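Local coordinates for putative type VI secretion protein (Escherichia coli, PDB 6SKI) that probably hydrolyses phospholipids as a toxic effector of the type VI secretion system, delivered on the VgrG spike, at residues L269-Q281 / F292-L304. Numbering follows the deposited sequence.
Sequences LELRPSVAKKVFQ and FSLNSIKGMWPEL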
# COMPACT_ATOMS: atom_id res chain seq x y z
N LEU A 269 6.16 -12.55 3.78
CA LEU A 269 6.77 -11.52 2.96
C LEU A 269 7.95 -12.05 2.15
O LEU A 269 8.59 -11.27 1.43
CB LEU A 269 7.24 -10.35 3.83
CG LEU A 269 6.14 -9.46 4.41
CD1 LEU A 269 6.69 -8.09 4.70
CD2 LEU A 269 4.97 -9.38 3.46
N GLU A 270 8.25 -13.34 2.25
CA GLU A 270 9.38 -13.92 1.55
C GLU A 270 8.90 -14.40 0.19
O GLU A 270 7.87 -15.08 0.10
CB GLU A 270 10.00 -15.07 2.34
CG GLU A 270 11.44 -15.39 1.97
CD GLU A 270 11.59 -16.75 1.32
OE1 GLU A 270 10.94 -17.71 1.78
OE2 GLU A 270 12.37 -16.86 0.35
N LEU A 271 9.63 -14.04 -0.86
CA LEU A 271 9.20 -14.29 -2.23
C LEU A 271 10.13 -15.34 -2.83
O LEU A 271 11.25 -15.02 -3.26
CB LEU A 271 9.22 -13.00 -3.04
CG LEU A 271 8.40 -11.85 -2.46
CD1 LEU A 271 8.59 -10.59 -3.29
CD2 LEU A 271 6.94 -12.22 -2.37
N ARG A 272 9.67 -16.58 -2.86
CA ARG A 272 10.46 -17.68 -3.38
C ARG A 272 10.36 -17.70 -4.90
O ARG A 272 9.45 -17.11 -5.48
CB ARG A 272 9.98 -18.98 -2.74
CG ARG A 272 10.28 -19.04 -1.25
CD ARG A 272 9.65 -20.24 -0.57
NE ARG A 272 8.20 -20.27 -0.71
CZ ARG A 272 7.50 -21.38 -0.92
NH1 ARG A 272 8.12 -22.55 -1.01
NH2 ARG A 272 6.18 -21.32 -1.03
N PRO A 273 11.30 -18.36 -5.58
CA PRO A 273 11.40 -18.21 -7.05
C PRO A 273 10.15 -18.58 -7.82
O PRO A 273 10.11 -18.34 -9.03
CB PRO A 273 12.57 -19.13 -7.41
CG PRO A 273 13.40 -19.14 -6.19
CD PRO A 273 12.40 -19.19 -5.07
N SER A 274 9.13 -19.15 -7.18
CA SER A 274 7.89 -19.49 -7.86
C SER A 274 6.71 -18.67 -7.35
O SER A 274 5.56 -19.01 -7.64
CB SER A 274 7.59 -20.98 -7.70
OG SER A 274 6.20 -21.22 -7.63
N VAL A 275 6.97 -17.59 -6.61
CA VAL A 275 5.88 -16.76 -6.10
C VAL A 275 5.19 -16.02 -7.24
O VAL A 275 4.01 -15.69 -7.14
CB VAL A 275 6.40 -15.80 -5.02
CG1 VAL A 275 7.19 -14.66 -5.64
CG2 VAL A 275 5.26 -15.27 -4.18
N ALA A 276 5.91 -15.76 -8.32
CA ALA A 276 5.38 -15.04 -9.47
C ALA A 276 6.34 -15.25 -10.63
O ALA A 276 7.48 -15.69 -10.45
CB ALA A 276 5.20 -13.55 -9.18
N LYS A 277 5.86 -14.94 -11.83
CA LYS A 277 6.71 -15.09 -13.01
C LYS A 277 7.70 -13.94 -13.12
O LYS A 277 8.87 -14.15 -13.43
CB LYS A 277 5.85 -15.21 -14.26
CG LYS A 277 4.83 -16.33 -14.17
CD LYS A 277 4.21 -16.66 -15.51
CE LYS A 277 2.87 -15.97 -15.69
NZ LYS A 277 1.76 -16.68 -14.99
N LYS A 278 7.25 -12.72 -12.84
CA LYS A 278 8.11 -11.55 -12.78
C LYS A 278 7.78 -10.76 -11.53
O LYS A 278 6.60 -10.55 -11.22
CB LYS A 278 7.96 -10.67 -14.02
CG LYS A 278 8.28 -11.36 -15.33
CD LYS A 278 9.74 -11.75 -15.41
CE LYS A 278 10.19 -11.87 -16.85
NZ LYS A 278 9.60 -10.80 -17.70
N VAL A 279 8.81 -10.32 -10.81
CA VAL A 279 8.66 -9.49 -9.63
C VAL A 279 9.56 -8.28 -9.79
O VAL A 279 10.72 -8.42 -10.20
CB VAL A 279 8.99 -10.25 -8.33
CG1 VAL A 279 8.85 -9.35 -7.13
CG2 VAL A 279 8.11 -11.47 -8.19
N PHE A 280 9.04 -7.10 -9.49
CA PHE A 280 9.82 -5.87 -9.55
C PHE A 280 9.48 -5.00 -8.35
O PHE A 280 8.31 -4.77 -8.06
CB PHE A 280 9.55 -5.10 -10.84
CG PHE A 280 10.42 -3.90 -11.02
CD1 PHE A 280 11.78 -4.04 -11.25
CD2 PHE A 280 9.89 -2.62 -10.96
CE1 PHE A 280 12.57 -2.93 -11.42
CE2 PHE A 280 10.69 -1.52 -11.14
CZ PHE A 280 12.03 -1.68 -11.36
N GLN A 281 10.51 -4.52 -7.66
CA GLN A 281 10.34 -3.54 -6.60
C GLN A 281 11.14 -2.29 -6.90
O GLN A 281 12.29 -2.37 -7.34
CB GLN A 281 10.76 -4.07 -5.24
CG GLN A 281 10.23 -3.22 -4.11
CD GLN A 281 10.52 -3.79 -2.74
OE1 GLN A 281 11.57 -4.38 -2.52
NE2 GLN A 281 9.60 -3.59 -1.82
N PHE A 292 9.39 3.71 9.13
CA PHE A 292 9.29 3.26 7.74
C PHE A 292 10.59 2.54 7.41
O PHE A 292 11.53 3.13 6.88
CB PHE A 292 9.03 4.43 6.80
CG PHE A 292 7.69 5.06 6.99
CD1 PHE A 292 7.45 5.89 8.07
CD2 PHE A 292 6.68 4.84 6.08
CE1 PHE A 292 6.22 6.48 8.24
CE2 PHE A 292 5.45 5.43 6.24
CZ PHE A 292 5.22 6.25 7.32
N SER A 293 10.63 1.26 7.74
CA SER A 293 11.78 0.42 7.45
C SER A 293 11.45 -0.48 6.27
O SER A 293 10.32 -0.96 6.14
CB SER A 293 12.17 -0.42 8.67
OG SER A 293 11.11 -1.27 9.07
N LEU A 294 12.43 -0.70 5.41
CA LEU A 294 12.22 -1.40 4.15
C LEU A 294 12.26 -2.90 4.36
O LEU A 294 13.04 -3.41 5.17
CB LEU A 294 13.29 -0.99 3.14
CG LEU A 294 13.20 -1.63 1.76
CD1 LEU A 294 11.94 -1.20 1.04
CD2 LEU A 294 14.43 -1.29 0.95
N ASN A 295 11.39 -3.61 3.65
CA ASN A 295 11.54 -5.05 3.44
C ASN A 295 12.01 -5.23 2.00
O ASN A 295 11.24 -5.02 1.06
CB ASN A 295 10.23 -5.79 3.70
CG ASN A 295 9.74 -5.63 5.11
OD1 ASN A 295 9.88 -6.54 5.93
ND2 ASN A 295 9.16 -4.48 5.41
N SER A 296 13.26 -5.60 1.83
CA SER A 296 13.90 -5.60 0.53
C SER A 296 13.88 -6.98 -0.10
O SER A 296 13.97 -8.00 0.59
CB SER A 296 15.34 -5.09 0.62
OG SER A 296 16.08 -5.44 -0.52
N ILE A 297 13.77 -7.01 -1.42
CA ILE A 297 13.85 -8.22 -2.21
C ILE A 297 15.13 -8.25 -3.03
O ILE A 297 15.23 -8.99 -4.01
CB ILE A 297 12.60 -8.39 -3.09
CG1 ILE A 297 12.60 -7.36 -4.22
CG2 ILE A 297 11.34 -8.26 -2.26
CD1 ILE A 297 11.52 -7.57 -5.24
N LYS A 298 16.13 -7.46 -2.63
CA LYS A 298 17.38 -7.38 -3.37
C LYS A 298 18.16 -8.67 -3.21
O LYS A 298 18.28 -9.21 -2.11
CB LYS A 298 18.21 -6.20 -2.88
CG LYS A 298 19.37 -5.85 -3.78
CD LYS A 298 19.32 -4.40 -4.21
CE LYS A 298 20.09 -4.19 -5.50
NZ LYS A 298 19.50 -4.96 -6.62
N GLY A 299 18.69 -9.17 -4.33
CA GLY A 299 19.42 -10.41 -4.37
C GLY A 299 18.59 -11.59 -4.82
O GLY A 299 19.12 -12.49 -5.48
N MET A 300 17.30 -11.60 -4.50
CA MET A 300 16.39 -12.66 -4.91
C MET A 300 15.57 -12.27 -6.13
O MET A 300 15.42 -13.08 -7.05
CB MET A 300 15.46 -13.02 -3.75
CG MET A 300 16.16 -13.09 -2.40
SD MET A 300 17.26 -14.51 -2.26
CE MET A 300 18.45 -13.90 -1.07
N TRP A 301 15.05 -11.06 -6.17
CA TRP A 301 14.24 -10.55 -7.27
C TRP A 301 14.76 -9.20 -7.70
O TRP A 301 15.51 -8.54 -6.96
CB TRP A 301 12.77 -10.45 -6.84
CG TRP A 301 12.11 -11.77 -6.66
CD1 TRP A 301 11.87 -12.40 -5.49
CD2 TRP A 301 11.61 -12.62 -7.69
NE1 TRP A 301 11.24 -13.60 -5.72
CE2 TRP A 301 11.08 -13.76 -7.07
CE3 TRP A 301 11.57 -12.54 -9.09
CZ2 TRP A 301 10.50 -14.80 -7.78
CZ3 TRP A 301 10.99 -13.57 -9.79
CH2 TRP A 301 10.47 -14.69 -9.14
N PRO A 302 14.41 -8.75 -8.90
CA PRO A 302 14.87 -7.43 -9.36
C PRO A 302 14.34 -6.31 -8.49
O PRO A 302 13.13 -6.20 -8.25
CB PRO A 302 14.32 -7.36 -10.79
CG PRO A 302 14.32 -8.78 -11.21
CD PRO A 302 13.75 -9.47 -10.00
N GLU A 303 15.25 -5.47 -8.01
CA GLU A 303 14.91 -4.37 -7.12
C GLU A 303 15.65 -3.13 -7.59
O GLU A 303 16.87 -3.16 -7.77
CB GLU A 303 15.30 -4.68 -5.67
CG GLU A 303 15.11 -3.51 -4.74
CD GLU A 303 14.95 -3.94 -3.30
OE1 GLU A 303 14.16 -4.88 -3.05
OE2 GLU A 303 15.60 -3.35 -2.42
N LEU A 304 14.91 -2.04 -7.80
CA LEU A 304 15.49 -0.77 -8.22
C LEU A 304 15.41 0.21 -7.07
O LEU A 304 14.32 0.53 -6.58
CB LEU A 304 14.76 -0.21 -9.44
CG LEU A 304 15.30 1.11 -9.96
CD1 LEU A 304 16.71 0.95 -10.47
CD2 LEU A 304 14.41 1.64 -11.06
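W301 lies against the turn and loop from L271 to K277 and the start of strand 278-284, gripped at its edge and over one face. At the edge, NE1 donates to L271 O (2.8 Å), which lies near the indole plane, although the donor sits well above the carbonyl plane. Over the six-membered ring, V279 CG2 makes a CH-pi contact 3.7 Å from the centroid and 10° off the normal; CG1, anti to the backbone N (chi1 179°), reaches I297 CD1.

I297 forms a second apolar patch: its CG2 meets L271 CD1 and its CD1 packs on Q281 CB at 3.6 Å. Farther along, F280 CZ touches L304 CB, and the F280 side chain also meets M424 and A427 of helix 416-431.

Backbone bonds join the strands in parallel: Q281 N to P302 O, and L304 N to Q281 O at 2.7 Å and 173°.

Among the polar side chains, E303 ties back to the preceding loop of its own segment: OE1 accepts from I297 N and OE2 from the S296 hydroxyl, both on the syn side but tilted out of the carboxylate plane.

Strand 303-306 is thus added beside 278-284 in the central sheet of an α/β-hydrolase-type domain. A backbone N-H and a hydroxyl donating to E303 probably favour its charged form, while the indole N-H is satisfied at the edge of the apolar packing around V279 and L271.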